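PDB 1Y9Z: alkaline serine protease from Pseudoalteromonas sp., which probably cleaves peptide bonds as a subtilisin-like alkaline serine endopeptidase of an Antarctic, cold-living bacterium. Local coordinates for residues 24-30 and 92-98; 230-234 and 333-337. One frame throughout, in Å; residues are numbered along the deposited sequence.

Contact 1: residues 24-30 and 92-98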
loop_
_atom_site.group_PDB
_atom_site.type_symbol
_atom_site.label_atom_id
_atom_site.label_comp_id
_atom_site.label_asym_id
_atom_site.label_seq_id
_atom_site.Cartn_x
_atom_site.Cartn_y
_atom_site.Cartn_z
ATOM N N ARG A 24 -15.200 3.063 18.053
ATOM C CA ARG A 24 -15.092 2.001 17.052
ATOM C C ARG A 24 -13.908 1.081 17.354
ATOM O O ARG A 24 -12.945 1.475 18.015
ATOM C CB ARG A 24 -14.864 2.584 15.647
ATOM C CG ARG A 24 -15.946 3.503 15.095
ATOM C CD ARG A 24 -17.240 2.762 14.804
ATOM N NE ARG A 24 -18.003 2.506 16.019
ATOM C CZ ARG A 24 -19.088 1.743 16.072
ATOM N NH1 ARG A 24 -19.721 1.569 17.224
ATOM N NH2 ARG A 24 -19.540 1.147 14.977
ATOM N N THR A 25 -13.992 -0.149 16.863
ATOM C CA THR A 25 -12.909 -1.110 17.028
ATOM C C THR A 25 -12.686 -1.799 15.690
ATOM O O THR A 25 -13.623 -2.342 15.100
ATOM C CB THR A 25 -13.224 -2.189 18.086
ATOM O OG1 THR A 25 -13.323 -1.582 19.379
ATOM C CG2 THR A 25 -12.115 -3.237 18.121
ATOM N N ILE A 26 -11.454 -1.746 15.197
ATOM C CA ILE A 26 -11.120 -2.398 13.940
ATOM C C ILE A 26 -10.157 -3.540 14.238
ATOM O O ILE A 26 -9.176 -3.365 14.960
ATOM C CB ILE A 26 -10.485 -1.412 12.920
ATOM C CG1 ILE A 26 -10.059 -2.176 11.662
ATOM C CG2 ILE A 26 -9.299 -0.683 13.540
ATOM C CD1 ILE A 26 -9.748 -1.292 10.475
ATOM N N CYS A 27 -10.463 -4.716 13.702
ATOM C CA CYS A 27 -9.634 -5.894 13.912
ATOM C C CYS A 27 -8.874 -6.229 12.648
ATOM O O CYS A 27 -9.465 -6.370 11.576
ATOM C CB CYS A 27 -10.504 -7.079 14.299
ATOM S SG CYS A 27 -9.644 -8.563 14.916
ATOM N N ILE A 28 -7.561 -6.356 12.792
ATOM C CA ILE A 28 -6.688 -6.676 11.675
ATOM C C ILE A 28 -6.284 -8.146 11.735
ATOM O O ILE A 28 -5.538 -8.561 12.626
ATOM C CB ILE A 28 -5.406 -5.816 11.711
ATOM C CG1 ILE A 28 -5.768 -4.331 11.765
ATOM C CG2 ILE A 28 -4.562 -6.099 10.483
ATOM C CD1 ILE A 28 -4.574 -3.417 12.001
ATOM N N ILE A 29 -6.804 -8.936 10.801
ATOM C CA ILE A 29 -6.462 -10.354 10.720
ATOM C C ILE A 29 -5.316 -10.382 9.720
ATOM O O ILE A 29 -5.517 -10.167 8.522
ATOM C CB ILE A 29 -7.654 -11.188 10.205
ATOM C CG1 ILE A 29 -8.817 -11.084 11.197
ATOM C CG2 ILE A 29 -7.236 -12.639 10.007
ATOM C CD1 ILE A 29 -10.038 -11.908 10.815
ATOM N N ASP A 30 -4.108 -10.638 10.209
ATOM C CA ASP A 30 -2.948 -10.607 9.334
ATOM C C ASP A 30 -1.747 -11.307 9.979
ATOM O O ASP A 30 -1.917 -12.253 10.750
ATOM C CB ASP A 30 -2.623 -9.139 9.018
ATOM C CG ASP A 30 -2.055 -8.946 7.625
ATOM O OD1 ASP A 30 -0.971 -9.494 7.349
ATOM O OD2 ASP A 30 -2.691 -8.240 6.807
ATOM N N ASN A 92 -9.622 2.023 18.451
ATOM C CA ASN A 92 -9.287 0.785 19.136
ATOM C C ASN A 92 -8.936 -0.208 18.045
ATOM O O ASN A 92 -9.675 -0.361 17.072
ATOM C CB ASN A 92 -10.475 0.262 19.940
ATOM C CG ASN A 92 -10.885 1.205 21.041
ATOM O OD1 ASN A 92 -10.138 1.426 21.995
ATOM N ND2 ASN A 92 -12.073 1.783 20.911
ATOM N N ILE A 93 -7.800 -0.871 18.212
ATOM C CA ILE A 93 -7.325 -1.842 17.239
ATOM C C ILE A 93 -7.127 -3.190 17.911
ATOM O O ILE A 93 -6.521 -3.271 18.978
ATOM C CB ILE A 93 -5.970 -1.406 16.649
ATOM C CG1 ILE A 93 -6.084 0.009 16.079
ATOM C CG2 ILE A 93 -5.524 -2.390 15.574
ATOM C CD1 ILE A 93 -4.757 0.608 15.660
ATOM N N HIS A 94 -7.651 -4.246 17.294
ATOM C CA HIS A 94 -7.478 -5.589 17.834
ATOM C C HIS A 94 -6.731 -6.400 16.789
ATOM O O HIS A 94 -7.059 -6.359 15.602
ATOM C CB HIS A 94 -8.818 -6.256 18.146
ATOM C CG HIS A 94 -8.689 -7.444 19.049
ATOM N ND1 HIS A 94 -8.370 -7.326 20.384
ATOM C CD2 HIS A 94 -8.787 -8.771 18.801
ATOM C CE1 HIS A 94 -8.276 -8.530 20.921
ATOM N NE2 HIS A 94 -8.523 -9.424 19.981
ATOM N N ILE A 95 -5.723 -7.134 17.236
ATOM C CA ILE A 95 -4.900 -7.925 16.341
ATOM C C ILE A 95 -5.097 -9.428 16.487
ATOM O O ILE A 95 -5.062 -9.970 17.592
ATOM C CB ILE A 95 -3.395 -7.620 16.577
ATOM C CG1 ILE A 95 -3.137 -6.110 16.491
ATOM C CG2 ILE A 95 -2.539 -8.375 15.568
ATOM C CD1 ILE A 95 -3.504 -5.477 15.162
ATOM N N VAL A 96 -5.328 -10.094 15.360
ATOM C CA VAL A 96 -5.447 -11.546 15.339
ATOM C C VAL A 96 -4.398 -11.970 14.318
ATOM O O VAL A 96 -4.521 -11.687 13.123
ATOM C CB VAL A 96 -6.843 -12.026 14.896
ATOM C CG1 VAL A 96 -6.852 -13.549 14.780
ATOM C CG2 VAL A 96 -7.892 -11.590 15.914
ATOM N N LYS A 97 -3.346 -12.619 14.806
ATOM C CA LYS A 97 -2.236 -13.060 13.969
ATOM C C LYS A 97 -2.462 -14.469 13.428
ATOM O O LYS A 97 -2.392 -15.448 14.173
ATOM C CB LYS A 97 -0.943 -13.011 14.793
ATOM C CG LYS A 97 0.324 -13.365 14.035
ATOM C CD LYS A 97 1.512 -13.348 14.986
ATOM C CE LYS A 97 2.787 -13.830 14.327
ATOM N NZ LYS A 97 3.882 -13.951 15.335
ATOM N N VAL A 98 -2.729 -14.565 12.128
ATOM C CA VAL A 98 -2.966 -15.860 11.497
ATOM C C VAL A 98 -1.777 -16.339 10.668
ATOM O O VAL A 98 -1.716 -17.506 10.283
ATOM C CB VAL A 98 -4.222 -15.824 10.586
ATOM C CG1 VAL A 98 -5.458 -15.515 11.420
ATOM C CG2 VAL A 98 -4.044 -14.787 9.483
#

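Contact 2: residues 230-234 and 333-337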
loop_
_atom_site.group_PDB
_atom_site.type_symbol
_atom_site.label_atom_id
_atom_site.label_comp_id
_atom_site.label_asym_id
_atom_site.label_seq_id
_atom_site.Cartn_x
_atom_site.Cartn_y
_atom_site.Cartn_z
ATOM N N GLY A 230 7.976 11.249 -2.882
ATOM C CA GLY A 230 7.868 9.828 -3.141
ATOM C C GLY A 230 9.060 9.353 -3.946
ATOM O O GLY A 230 9.134 9.582 -5.150
ATOM N N VAL A 231 10.008 8.708 -3.274
ATOM C CA VAL A 231 11.201 8.182 -3.929
ATOM C C VAL A 231 11.282 6.706 -3.568
ATOM O O VAL A 231 11.482 6.348 -2.410
ATOM C CB VAL A 231 12.479 8.898 -3.446
ATOM C CG1 VAL A 231 13.686 8.381 -4.214
ATOM C CG2 VAL A 231 12.333 10.402 -3.634
ATOM N N VAL A 232 11.118 5.850 -4.567
ATOM C CA VAL A 232 11.127 4.415 -4.336
ATOM C C VAL A 232 12.439 3.733 -4.694
ATOM O O VAL A 232 12.925 3.863 -5.816
ATOM C CB VAL A 232 9.995 3.741 -5.141
ATOM C CG1 VAL A 232 9.987 2.244 -4.887
ATOM C CG2 VAL A 232 8.661 4.359 -4.773
ATOM N N PRO A 233 13.040 3.006 -3.738
ATOM C CA PRO A 233 14.299 2.321 -4.039
ATOM C C PRO A 233 13.975 1.168 -4.990
ATOM O O PRO A 233 13.035 0.411 -4.750
ATOM C CB PRO A 233 14.771 1.848 -2.665
ATOM C CG PRO A 233 13.489 1.595 -1.938
ATOM C CD PRO A 233 12.624 2.773 -2.342
ATOM N N HIS A 234 14.734 1.040 -6.074
ATOM C CA HIS A 234 14.462 -0.020 -7.040
ATOM C C HIS A 234 14.446 -1.417 -6.447
ATOM O O HIS A 234 15.423 -1.861 -5.839
ATOM C CB HIS A 234 15.473 0.004 -8.190
ATOM C CG HIS A 234 15.015 0.773 -9.390
ATOM N ND1 HIS A 234 13.688 0.893 -9.740
ATOM C CD2 HIS A 234 15.717 1.413 -10.354
ATOM C CE1 HIS A 234 13.593 1.576 -10.867
ATOM N NE2 HIS A 234 14.809 1.902 -11.261
ATOM N N SER A 333 19.711 3.003 -7.761
ATOM C CA SER A 333 18.723 3.505 -8.705
ATOM C C SER A 333 17.367 3.601 -8.011
ATOM O O SER A 333 17.032 2.768 -7.165
ATOM C CB SER A 333 18.651 2.591 -9.936
ATOM O OG SER A 333 18.360 1.251 -9.587
ATOM N N VAL A 334 16.600 4.627 -8.365
ATOM C CA VAL A 334 15.296 4.857 -7.755
ATOM C C VAL A 334 14.213 5.178 -8.781
ATOM O O VAL A 334 14.502 5.419 -9.954
ATOM C CB VAL A 334 15.364 6.026 -6.745
ATOM C CG1 VAL A 334 16.421 5.739 -5.688
ATOM C CG2 VAL A 334 15.679 7.330 -7.471
ATOM N N SER A 335 12.967 5.189 -8.315
ATOM C CA SER A 335 11.814 5.479 -9.158
ATOM C C SER A 335 10.984 6.616 -8.561
ATOM O O SER A 335 10.715 6.629 -7.362
ATOM C CB SER A 335 10.944 4.225 -9.295
ATOM O OG SER A 335 9.704 4.515 -9.920
ATOM N N VAL A 336 10.588 7.570 -9.400
ATOM C CA VAL A 336 9.770 8.701 -8.966
ATOM C C VAL A 336 8.637 8.898 -9.974
ATOM O O VAL A 336 8.726 8.419 -11.107
ATOM C CB VAL A 336 10.596 10.015 -8.874
ATOM C CG1 VAL A 336 11.713 9.865 -7.847
ATOM C CG2 VAL A 336 11.170 10.371 -10.235
ATOM N N ASP A 337 7.580 9.599 -9.573
ATOM C CA ASP A 337 6.460 9.816 -10.483
ATOM C C ASP A 337 6.816 10.839 -11.558
ATOM O O ASP A 337 7.872 11.473 -11.493
ATOM C CB ASP A 337 5.189 10.214 -9.707
ATOM C CG ASP A 337 5.296 11.564 -9.025
ATOM O OD1 ASP A 337 4.465 11.827 -8.128
ATOM O OD2 ASP A 337 6.180 12.366 -9.385
HETATM O O HOH W 1 7.655 10.851 -7.032
#

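Contact 1: residues 24-30 and 92-98
Asp-30 and Val-98 close the C-terminal end of a parallel ladder in which residues 24-30 and 92-98 exchange backbone hydrogen bonds at alternate residues. Val-98 N reaches Asp-30 O at 2.8 Å, and Val-96 N meets Ile-28 O almost straight (177°). At the N-terminal end Arg-24 O takes a weak bond from Asn-92 N and a firmer one from the amide, Asn-92 ND2 at 3.0 Å, which comes from above the carbonyl plane. Asp-30 OD1 turns to His-65 ND1, the Asp-His pairing expected of a subtilase catalytic triad.

On one face Cys-27 SG lies in the plane of the His-94 ring, at its CD2 edge (4.0 Å), and rests on Val-96 CG2 (3.6 Å). The ring nitrogens of His-94 are held by Thr-46 and Thr-48. On the other face Ile-28 CD1 touches Ile-93 CG2 (3.8 Å) and Ile-95 CD1 (3.9 Å), the latter folded back toward it (chi2 -60°).

Strand 125-128 pairs with 25-30 on its other edge. Helices 65-74 and 368-385 pack on the Ile-26 and Ile-28 face, whereas helix 110-119 lies on the Ile-29 and Val-96 face and supplies Cys-117, disulfide partner of Cys-27.

Contact 2: residues 230-234 and 333-337
Val-232 and Ser-335 form a hydrogen-bonded antiparallel pair: Val-232 N donates to Ser-335 O at 2.9 Å with a nearly straight N-H (173°), and Ser-335 N returns the bond to Val-232 O at 2.8 Å. Both donors lie in the carbonyl planes. Pro-233 faces Val-334 in the adjoining non-hydrogen-bonded pair, so its lack of an N-H costs this pairing nothing, and beyond it His-234 N bonds Ser-333 O at 3.1 Å.

Where the strands part, a water takes over. It donates to Gly-230 O (2.7 Å) and accepts from Asp-337 N (2.8 Å); Asp-337 is the N-cap of helix 338-345.

The pairing belongs to the inserted beta-barrel domain, where strand 333-336 lies between its sheet neighbours, antiparallel 232-240 and parallel 305-309, the latter bonding backbone to backbone with Val-334 and Val-336.

Apolar packing is carried by valines. With CG1 of Val-231 turned opposite the backbone N (chi1 -177°), that methyl meets Val-334 CB at 3.8 Å, the two side chains crossing at a slant. Val-231 CG2 lies 4.3 Å from Val-336 CG1.

The His-234 ring lays one face over the peptide that follows Val-334, whose C lies over the ring centre, 4.1 Å from the ring plane; the side chain also touches Val-308, Glu-291 and Thr-295. With an alanine here the Val-334 peptide would probably lose the flat group laid over it, opening a gap toward Glu-291 and Thr-295 of helix 291-300. On the same face as Val-232, Ser-335 OG is engaged by Arg-281 NH2 and Gln-318 O.

Overall arrangement
Contact 1 and contact 2 lie on opposite sides of the chain's centre, their own centres about 31 Å apart and their nearest atoms about 20 Å apart, so neither touches the other. They represent the two halves of the molecule: parallel pairing in the subtilisin-like alpha/beta domain, antiparallel pairing in the inserted barrel. Contact 1 is the one near the active site; the side chain of Asp-30 is about 6 Å from the bound phenylmethanesulfonic acid, whose pocket includes His-65 and Ser-369. Along the chain contact 1 closes before contact 2 opens. Only after strand 351-360, also part of the sheet that holds contact 2, does the chain reach Thr-368 and Ser-369 of the inhibitor pocket.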